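Local atomic coordinates of protease inhibitor SGPI-1 (PDB entry 2XTT), a protein that inhibits serine proteases of the trypsin and chymotrypsin type as a small disulfide-rich pacifastin domain cut from a longer precursor. Residues Q12-T16 and C27-P33. Sequence-based numbering, arbitrary orientation. Where two conformers were deposited one is given.
Sequences QDCNT and CTRMGCP. Unlike the reference sequence in segment 27-33: Met30 (reference Lys).
The amide of Asn15 reaches across to Thr28 and Met30 and ties the segment 27-33 to the strand beside it. Its OD1 accepts from the hydroxyl OG1 of Thr28 at 2.7 Å and from the backbone N of Met30 at 2.9 Å, both donors tilted a little from the carbonyl plane. On the other arm, ND2 donates almost straight (174°) to Met30 O, which lies in the plane of the Asn15 amide. Three bonds thus fix the rotation of this buried group, and asparagine suits the place because one short side chain both accepts and donates. A leucine here could neither accept nor donate, so Met30 N and O and Thr28 OG1 would be left without these partners and the reactive-site backbone would probably be freer to shift.

Thr28 sets OG1 between its backbone N and carbonyl carbon (chi1 55°); OG1 also accepts from a water that in turn accepts from Thr16 N, so the hydroxyl serves as both donor and acceptor. Backbone pairing continues the link: Thr28 N donates to Thr16 O at 3.1 Å.

The covalent tie is the disulfide Cys14-Cys32, SG to SG 2.0 Å, with a left-handed torsion of -83°. Beyond it, two waters join the carboxylate oxygens of Asp13 to Pro33 O.

Arg29 turns away; its guanidinium hydrogen-bonds the backbone of another protein chain and forms a salt bridge with an acidic side chain there. Arg29-Met30, where the reference sequence has lysine for Met30, is the reactive bond, held between the disulfides Cys17-Cys27 and Cys14-Cys32 and braced from inside by Asn15, in the canonical protease-binding loop of pacifastin inhibitors.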
ATOM      1  N   GLN A  12       1.691  10.070 -14.272  0.61 12.47           N
ATOM      2  CA  GLN A  12       0.322  10.590 -14.139  0.61 12.43           C
ATOM      3  C   GLN A  12       0.317  11.292 -12.808  0.61 11.78           C
ATOM      4  O   GLN A  12       0.370  10.688 -11.735  0.61  9.51           O
ATOM      5  CB  GLN A  12      -0.764   9.552 -14.243  0.61 14.75           C
ATOM      6  CG  GLN A  12      -0.864   9.059 -15.657  0.61 17.01           C
ATOM      7  CD  GLN A  12      -2.113   8.266 -15.843  0.61 16.98           C
ATOM      8  OE1 GLN A  12      -2.409   7.351 -15.113  0.61 23.75           O
ATOM      9  NE2 GLN A  12      -2.834   8.594 -16.880  0.61 17.17           N
ATOM     10  N   ASP A  13       0.305  12.580 -12.956  1.00 12.61           N
ATOM     11  CA  ASP A  13       0.469  13.459 -11.769  1.00 12.36           C
ATOM     12  C   ASP A  13       1.792  13.086 -11.166  1.00 10.46           C
ATOM     13  O   ASP A  13       2.806  13.126 -11.816  1.00 12.17           O
ATOM     14  CB  ASP A  13      -0.763  13.493 -10.890  1.00 12.11           C
ATOM     15  CG  ASP A  13      -0.766  14.652  -9.922  1.00 12.44           C
ATOM     16  OD1 ASP A  13       0.201  15.461  -9.797  1.00 16.29           O
ATOM     17  OD2 ASP A  13      -1.767  14.712  -9.170  1.00 14.50           O
ATOM     18  N   CYS A  14       1.814  12.689  -9.903  1.00  9.14           N
ATOM     19  CA  CYS A  14       3.049  12.363  -9.247  1.00  8.85           C
ATOM     20  C   CYS A  14       3.415  10.881  -9.260  1.00  8.50           C
ATOM     21  O   CYS A  14       4.484  10.513  -8.746  1.00  9.78           O
ATOM     22  CB  CYS A  14       3.004  12.870  -7.796  1.00  9.43           C
ATOM     23  SG  CYS A  14       2.027  11.896  -6.641  1.00  8.18           S
ATOM     24  N   ASN A  15       2.571  10.021  -9.843  1.00  7.79           N
ATOM     25  CA  ASN A  15       2.917   8.601  -9.922  1.00  7.39           C
ATOM     26  C   ASN A  15       3.657   8.284 -11.200  1.00  7.98           C
ATOM     27  O   ASN A  15       3.292   8.773 -12.284  1.00 12.88           O
ATOM     28  CB  ASN A  15       1.653   7.724  -9.895  1.00  7.39           C
ATOM     29  CG  ASN A  15       1.081   7.686  -8.469  1.00  6.46           C
ATOM     30  OD1 ASN A  15       1.739   7.082  -7.598  1.00  6.63           O
ATOM     31  ND2 ASN A  15      -0.020   8.312  -8.228  1.00  6.87           N
ATOM     32  N   THR A  16       4.641   7.448 -11.041  1.00  9.21           N
ATOM     33  CA  THR A  16       5.355   6.900 -12.190  1.00  9.25           C
ATOM     34  C   THR A  16       4.612   5.708 -12.764  1.00  7.65           C
ATOM     35  O   THR A  16       4.010   4.906 -12.053  1.00  8.40           O
ATOM     36  CB  THR A  16       6.763   6.519 -11.822  1.00 11.23           C
ATOM     37  OG1 THR A  16       6.679   5.464 -10.784  1.00 14.85           O
ATOM     38  CG2 THR A  16       7.497   7.710 -11.236  1.00 15.90           C
ATOM     39  N   CYS A  27       0.849   1.954 -13.139  1.00  7.09           N
ATOM     40  CA  CYS A  27       1.328   3.079 -12.326  1.00  5.98           C
ATOM     41  C   CYS A  27       1.316   2.693 -10.837  1.00  5.75           C
ATOM     42  O   CYS A  27       0.484   1.927 -10.367  1.00  6.45           O
ATOM     43  CB  CYS A  27       0.456   4.316 -12.530  1.00  7.15           C
ATOM     44  SG  CYS A  27       0.172   4.839 -14.258  1.00  8.12           S
ATOM     45  N   THR A  28       2.168   3.384 -10.099  1.00  5.44           N
ATOM     46  CA  THR A  28       2.116   3.330  -8.661  1.00  5.22           C
ATOM     47  C   THR A  28       0.876   4.028  -8.161  1.00  5.06           C
ATOM     48  O   THR A  28       0.194   4.759  -8.879  1.00  5.58           O
ATOM     49  CB  THR A  28       3.378   3.968  -8.026  1.00  6.83           C
ATOM     50  OG1 THR A  28       3.552   5.290  -8.498  1.00  6.77           O
ATOM     51  CG2 THR A  28       4.612   3.164  -8.389  1.00  7.52           C
ATOM     52  N   ARG A  29       0.568   3.827  -6.859  1.00  4.86           N
ATOM     53  CA  ARG A  29      -0.683   4.166  -6.263  1.00  4.81           C
ATOM     54  C   ARG A  29      -0.601   5.213  -5.116  1.00  4.78           C
ATOM     55  O   ARG A  29      -1.361   5.154  -4.159  1.00  4.73           O
ATOM     56  CB  ARG A  29      -1.444   2.904  -5.858  1.00  4.89           C
ATOM     57  CG  ARG A  29      -2.014   2.181  -7.111  1.00  5.31           C
ATOM     58  CD  ARG A  29      -2.610   0.815  -6.822  1.00  5.24           C
ATOM     59  NE  ARG A  29      -3.247   0.347  -8.055  1.00  5.83           N
ATOM     60  CZ  ARG A  29      -4.040  -0.717  -8.124  1.00  4.96           C
ATOM     61  NH1 ARG A  29      -4.205  -1.512  -7.079  1.00  5.01           N
ATOM     62  NH2 ARG A  29      -4.662  -1.007  -9.279  1.00  5.46           N
ATOM     63  N   MET A  30       0.307   6.186  -5.233  1.00  5.44           N
ATOM     64  CA  MET A  30       0.370   7.248  -4.227  1.00  5.92           C
ATOM     65  C   MET A  30      -0.595   8.369  -4.473  1.00  5.96           C
ATOM     66  O   MET A  30      -1.097   8.577  -5.580  1.00  8.03           O
ATOM     67  CB  MET A  30       1.685   8.003  -4.484  0.57  7.60           C
ATOM     68  CG  MET A  30       2.906   7.198  -4.274  0.57  8.97           C
ATOM     69  SD  MET A  30       4.352   8.227  -4.308  0.57  6.45           S
ATOM     70  CE  MET A  30       4.540   8.966  -5.861  0.57 12.38           C
ATOM     71  N   GLY A  31      -0.848   9.116  -3.409  1.00  6.53           N
ATOM     72  CA  GLY A  31      -1.497  10.452  -3.513  1.00  6.72           C
ATOM     73  C   GLY A  31      -0.533  11.515  -3.817  1.00  6.33           C
ATOM     74  O   GLY A  31       0.709  11.369  -3.651  1.00  7.65           O
ATOM     75  N   CYS A  32      -1.039  12.653  -4.329  1.00  7.22           N
ATOM     76  CA  CYS A  32      -0.218  13.695  -4.891  1.00  6.87           C
ATOM     77  C   CYS A  32      -0.578  15.075  -4.344  1.00  6.46           C
ATOM     78  O   CYS A  32      -1.683  15.256  -3.819  1.00  7.35           O
ATOM     79  CB  CYS A  32      -0.374  13.703  -6.435  1.00  7.42           C
ATOM     80  SG  CYS A  32       0.098  12.148  -7.207  1.00  7.94           S
ATOM     81  N   PRO A  33       0.309  16.047  -4.500  1.00  6.35           N
ATOM     82  CA  PRO A  33      -0.039  17.397  -4.005  1.00  6.96           C
ATOM     83  C   PRO A  33      -1.290  17.902  -4.638  1.00  7.69           C
ATOM     84  O   PRO A  33      -1.555  17.603  -5.832  1.00  9.50           O
ATOM     85  CB  PRO A  33       1.157  18.236  -4.458  1.00  7.39           C
ATOM     86  CG  PRO A  33       2.310  17.265  -4.531  1.00  8.06           C
ATOM     87  CD  PRO A  33       1.670  16.006  -5.031  1.00  7.16           C
TER
HETATM   88  O   HOH W   1       0.364  17.348  -7.830  1.00 19.80           O
HETATM   89  O   HOH W   2      -3.135  16.176  -7.525  1.00 28.54           O
HETATM   90  O   HOH W   3       5.990   6.563  -8.422  1.00 18.86           O